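Local structure of extracellular solute-binding protein family 1 (Alicyclobacillus acidocaldarius subsp. acidocaldarius, 4OVJ) at residues A[186-196]-A[280-291]. The protein probably binds an as yet unidentified solute outside the cell and delivers it to an ABC-type importer in the membrane. Residues are numbered along the deposited sequence; the frame is centred on the assembly and turned at random.
Sequences QTFGYWARQHG and PPTQPGGEEGLY
With CG of Tyr-190 trans to its own backbone N (chi1 176°) and Gln-194 reaching out straight beyond CG (chi2 176°), two side chains one helical turn apart converge on a single carbonyl, Pro-281 O. The contact illustrates how, in this solute-binding protein fold, helix side chains hold an irregular loop by its backbone carbonyls. The amide NE2 of Gln-194 takes an in-plane lone pair of Pro-281 O at 2.9 Å, whereas Tyr-190 OH gives its proton from above the carbonyl plane, 2.7 Å from Pro-281 O. The tyrosine ring meanwhile lies against Pro-280 CB and the Gly-289–Leu-290 peptide. A phenylalanine in place of Tyr-190 would probably keep much of this packing but cost Pro-281 O its hydroxyl donor. Arg-193, bent at chi3, sends NE nearly straight to Gly-289 O (2.8 Å); Tyr-291 CD1 sits over one guanidinium face, toward its rim, the ring steeply inclined. Gly-289, lacking a side chain, brings its CA within 3.7 Å of Gln-194 CG. At the helix end, Glu-287 N binds Gln-194 O (2.8 Å), close to the Schellman motif closed by Gly-196. The loop joining strands 275-278 and 293-300 thus flanks helix 185-194, while Trp-160 of helix 160-174 bonds Gln-194 OE1, Arg-157 pairs with Glu-288, and Tyr-139 of strand 128-144 touches Pro-280 and Tyr-291.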
loop_
_atom_site.group_PDB
_atom_site.type_symbol
_atom_site.label_atom_id
_atom_site.label_comp_id
_atom_site.label_asym_id
_atom_site.label_seq_id
_atom_site.Cartn_x
_atom_site.Cartn_y
_atom_site.Cartn_z
ATOM N N GLN A 186 -0.448 6.162 -9.629
ATOM C CA GLN A 186 -0.036 6.169 -8.236
ATOM C C GLN A 186 1.426 6.601 -8.039
ATOM O O GLN A 186 1.739 7.239 -7.030
ATOM C CB GLN A 186 -0.369 4.838 -7.549
ATOM C CG GLN A 186 -1.875 4.537 -7.473
ATOM C CD GLN A 186 -2.684 5.591 -6.727
ATOM O OE1 GLN A 186 -2.176 6.274 -5.839
ATOM N NE2 GLN A 186 -3.955 5.730 -7.088
ATOM N N THR A 187 2.338 6.326 -8.974
ATOM C CA THR A 187 3.676 6.920 -8.798
ATOM C C THR A 187 3.634 8.429 -9.034
ATOM O O THR A 187 4.392 9.173 -8.416
ATOM C CB THR A 187 4.801 6.302 -9.643
ATOM O OG1 THR A 187 4.577 6.534 -11.036
ATOM C CG2 THR A 187 4.955 4.825 -9.356
ATOM N N PHE A 188 2.760 8.886 -9.928
ATOM C CA PHE A 188 2.537 10.310 -10.032
ATOM C C PHE A 188 1.989 10.885 -8.705
ATOM O O PHE A 188 2.365 11.982 -8.294
ATOM C CB PHE A 188 1.623 10.697 -11.198
ATOM C CG PHE A 188 1.376 12.166 -11.245
ATOM C CD1 PHE A 188 2.434 13.044 -11.403
ATOM C CD2 PHE A 188 0.109 12.681 -11.037
ATOM C CE1 PHE A 188 2.241 14.408 -11.356
ATOM C CE2 PHE A 188 -0.093 14.048 -11.010
ATOM C CZ PHE A 188 0.971 14.915 -11.168
ATOM N N GLY A 189 1.115 10.139 -8.031
ATOM C CA GLY A 189 0.614 10.548 -6.728
ATOM C C GLY A 189 1.725 10.857 -5.734
ATOM O O GLY A 189 1.660 11.832 -5.004
ATOM N N TYR A 190 2.748 10.017 -5.742
ATOM C CA TYR A 190 3.947 10.197 -4.929
ATOM C C TYR A 190 4.668 11.506 -5.276
ATOM O O TYR A 190 4.946 12.317 -4.401
ATOM C CB TYR A 190 4.854 8.977 -5.108
ATOM C CG TYR A 190 6.178 9.041 -4.400
ATOM C CD1 TYR A 190 6.287 8.769 -3.044
ATOM C CD2 TYR A 190 7.334 9.363 -5.099
ATOM C CE1 TYR A 190 7.519 8.833 -2.409
ATOM C CE2 TYR A 190 8.559 9.432 -4.472
ATOM C CZ TYR A 190 8.647 9.156 -3.132
ATOM O OH TYR A 190 9.860 9.228 -2.510
ATOM N N TRP A 191 4.904 11.735 -6.560
ATOM C CA TRP A 191 5.475 12.987 -7.063
ATOM C C TRP A 191 4.647 14.208 -6.688
ATOM O O TRP A 191 5.187 15.210 -6.227
ATOM C CB TRP A 191 5.617 12.885 -8.590
ATOM C CG TRP A 191 6.246 14.062 -9.282
ATOM C CD1 TRP A 191 5.629 15.209 -9.658
ATOM C CD2 TRP A 191 7.602 14.170 -9.726
ATOM N NE1 TRP A 191 6.517 16.037 -10.300
ATOM C CE2 TRP A 191 7.735 15.420 -10.362
ATOM C CE3 TRP A 191 8.711 13.315 -9.675
ATOM C CZ2 TRP A 191 8.939 15.849 -10.928
ATOM C CZ3 TRP A 191 9.921 13.750 -10.233
ATOM C CH2 TRP A 191 10.017 15.002 -10.842
ATOM N N ALA A 192 3.339 14.120 -6.886
ATOM C CA ALA A 192 2.462 15.231 -6.567
ATOM C C ALA A 192 2.569 15.584 -5.096
ATOM O O ALA A 192 2.661 16.759 -4.751
ATOM C CB ALA A 192 1.026 14.916 -6.914
ATOM N N ARG A 193 2.566 14.570 -4.237
ATOM C CA ARG A 193 2.665 14.799 -2.788
ATOM C C ARG A 193 3.982 15.490 -2.419
ATOM O O ARG A 193 4.009 16.362 -1.552
ATOM C CB ARG A 193 2.496 13.493 -2.024
ATOM C CG ARG A 193 1.046 13.021 -1.934
ATOM C CD ARG A 193 0.962 11.560 -1.530
ATOM N NE ARG A 193 1.733 11.241 -0.315
ATOM C CZ ARG A 193 1.274 11.227 0.945
ATOM N NH1 ARG A 193 0.013 11.526 1.242
ATOM N NH2 ARG A 193 2.098 10.910 1.938
ATOM N N GLN A 194 5.065 15.135 -3.114
ATOM C CA GLN A 194 6.351 15.805 -2.895
ATOM C C GLN A 194 6.309 17.292 -3.237
ATOM O O GLN A 194 7.098 18.076 -2.716
ATOM C CB GLN A 194 7.454 15.167 -3.708
ATOM C CG GLN A 194 7.719 13.728 -3.388
ATOM C CD GLN A 194 8.763 13.139 -4.294
ATOM O OE1 GLN A 194 8.725 13.331 -5.512
ATOM N NE2 GLN A 194 9.732 12.454 -3.704
ATOM N N HIS A 195 5.411 17.662 -4.146
ATOM C CA HIS A 195 5.240 19.042 -4.568
ATOM C C HIS A 195 4.123 19.755 -3.825
ATOM O O HIS A 195 3.658 20.802 -4.268
ATOM C CB HIS A 195 5.030 19.084 -6.081
ATOM C CG HIS A 195 6.266 18.721 -6.833
ATOM N ND1 HIS A 195 6.704 17.423 -6.968
ATOM C CD2 HIS A 195 7.207 19.500 -7.411
ATOM C CE1 HIS A 195 7.845 17.413 -7.633
ATOM N NE2 HIS A 195 8.170 18.661 -7.913
ATOM N N GLY A 196 3.729 19.209 -2.676
ATOM C CA GLY A 196 2.723 19.835 -1.823
ATOM C C GLY A 196 1.324 19.740 -2.386
ATOM O O GLY A 196 0.433 20.488 -1.984
ATOM N N PRO A 280 12.069 5.242 -2.137
ATOM C CA PRO A 280 12.024 5.947 -3.412
ATOM C C PRO A 280 12.617 7.359 -3.346
ATOM O O PRO A 280 12.744 7.940 -2.256
ATOM C CB PRO A 280 10.540 5.969 -3.785
ATOM C CG PRO A 280 9.801 5.428 -2.633
ATOM C CD PRO A 280 10.741 4.983 -1.563
ATOM N N PRO A 281 13.022 7.896 -4.503
ATOM C CA PRO A 281 13.775 9.141 -4.474
ATOM C C PRO A 281 12.999 10.333 -3.966
ATOM O O PRO A 281 11.774 10.350 -4.018
ATOM C CB PRO A 281 14.166 9.356 -5.935
ATOM C CG PRO A 281 14.158 8.010 -6.524
ATOM C CD PRO A 281 13.019 7.312 -5.853
ATOM N N THR A 282 13.743 11.311 -3.471
ATOM C CA THR A 282 13.183 12.498 -2.881
ATOM C C THR A 282 13.234 13.702 -3.813
ATOM O O THR A 282 13.992 13.726 -4.786
ATOM C CB THR A 282 13.938 12.843 -1.582
ATOM O OG1 THR A 282 15.320 13.070 -1.866
ATOM C CG2 THR A 282 13.806 11.723 -0.585
ATOM N N GLN A 283 12.420 14.708 -3.485
ATOM C CA GLN A 283 12.421 15.979 -4.190
ATOM C C GLN A 283 13.032 17.064 -3.307
ATOM O O GLN A 283 12.432 17.465 -2.333
ATOM C CB GLN A 283 11.001 16.386 -4.553
ATOM C CG GLN A 283 10.894 17.749 -5.205
ATOM C CD GLN A 283 11.721 17.852 -6.465
ATOM O OE1 GLN A 283 11.543 17.071 -7.396
ATOM N NE2 GLN A 283 12.648 18.798 -6.493
ATOM N N PRO A 284 14.209 17.579 -3.683
ATOM C CA PRO A 284 14.774 18.698 -2.936
ATOM C C PRO A 284 13.847 19.914 -2.951
ATOM O O PRO A 284 13.271 20.249 -3.990
ATOM C CB PRO A 284 16.097 18.957 -3.654
ATOM C CG PRO A 284 16.461 17.618 -4.231
ATOM C CD PRO A 284 15.153 17.036 -4.672
ATOM N N GLY A 285 13.659 20.519 -1.779
ATOM C CA GLY A 285 12.717 21.621 -1.607
ATOM C C GLY A 285 11.269 21.156 -1.550
ATOM O O GLY A 285 10.360 21.970 -1.500
ATOM N N GLY A 286 11.061 19.845 -1.579
ATOM C CA GLY A 286 9.739 19.254 -1.536
ATOM C C GLY A 286 9.308 18.760 -0.161
ATOM O O GLY A 286 10.015 18.907 0.840
ATOM N N GLU A 287 8.123 18.188 -0.128
ATOM C CA GLU A 287 7.568 17.527 1.042
ATOM C C GLU A 287 7.839 16.037 0.892
ATOM O O GLU A 287 8.277 15.578 -0.170
ATOM C CB GLU A 287 6.057 17.805 1.119
ATOM C CG GLU A 287 5.760 19.303 1.195
ATOM C CD GLU A 287 4.306 19.664 1.451
ATOM O OE1 GLU A 287 3.502 18.769 1.766
ATOM O OE2 GLU A 287 3.967 20.871 1.328
ATOM N N GLU A 288 7.567 15.273 1.938
ATOM C CA GLU A 288 7.702 13.824 1.849
ATOM C C GLU A 288 6.541 13.255 1.046
ATOM O O GLU A 288 5.368 13.483 1.379
ATOM C CB GLU A 288 7.759 13.183 3.241
ATOM C CG GLU A 288 7.885 11.659 3.238
ATOM C CD GLU A 288 9.097 11.158 2.457
ATOM O OE1 GLU A 288 10.231 11.430 2.904
ATOM O OE2 GLU A 288 8.925 10.481 1.406
ATOM N N GLY A 289 6.868 12.521 -0.016
ATOM C CA GLY A 289 5.864 11.844 -0.820
ATOM C C GLY A 289 5.388 10.524 -0.258
ATOM O O GLY A 289 4.257 10.105 -0.521
ATOM N N LEU A 290 6.249 9.837 0.491
ATOM C CA LEU A 290 5.966 8.461 0.857
ATOM C C LEU A 290 4.832 8.389 1.871
ATOM O O LEU A 290 4.745 9.206 2.781
ATOM C CB LEU A 290 7.208 7.803 1.434
ATOM C CG LEU A 290 7.219 6.273 1.490
ATOM C CD1 LEU A 290 7.159 5.654 0.096
ATOM C CD2 LEU A 290 8.465 5.811 2.240
ATOM N N TYR A 291 3.974 7.401 1.679
ATOM C CA TYR A 291 2.933 7.030 2.635
ATOM C C TYR A 291 2.932 5.516 2.743
ATOM O O TYR A 291 3.431 4.808 1.864
ATOM C CB TYR A 291 1.551 7.503 2.177
ATOM C CG TYR A 291 1.160 6.989 0.807
ATOM C CD1 TYR A 291 1.636 7.602 -0.350
ATOM C CD2 TYR A 291 0.366 5.859 0.669
ATOM C CE1 TYR A 291 1.311 7.117 -1.611
ATOM C CE2 TYR A 291 0.025 5.377 -0.582
ATOM C CZ TYR A 291 0.517 6.000 -1.719
ATOM O OH TYR A 291 0.185 5.518 -2.960
HETATM O O HOH W 1 0.222 7.487 -4.824
HETATM O O HOH W 2 -2.115 4.134 -3.219
HETATM O O HOH W 3 9.676 12.185 -0.857
#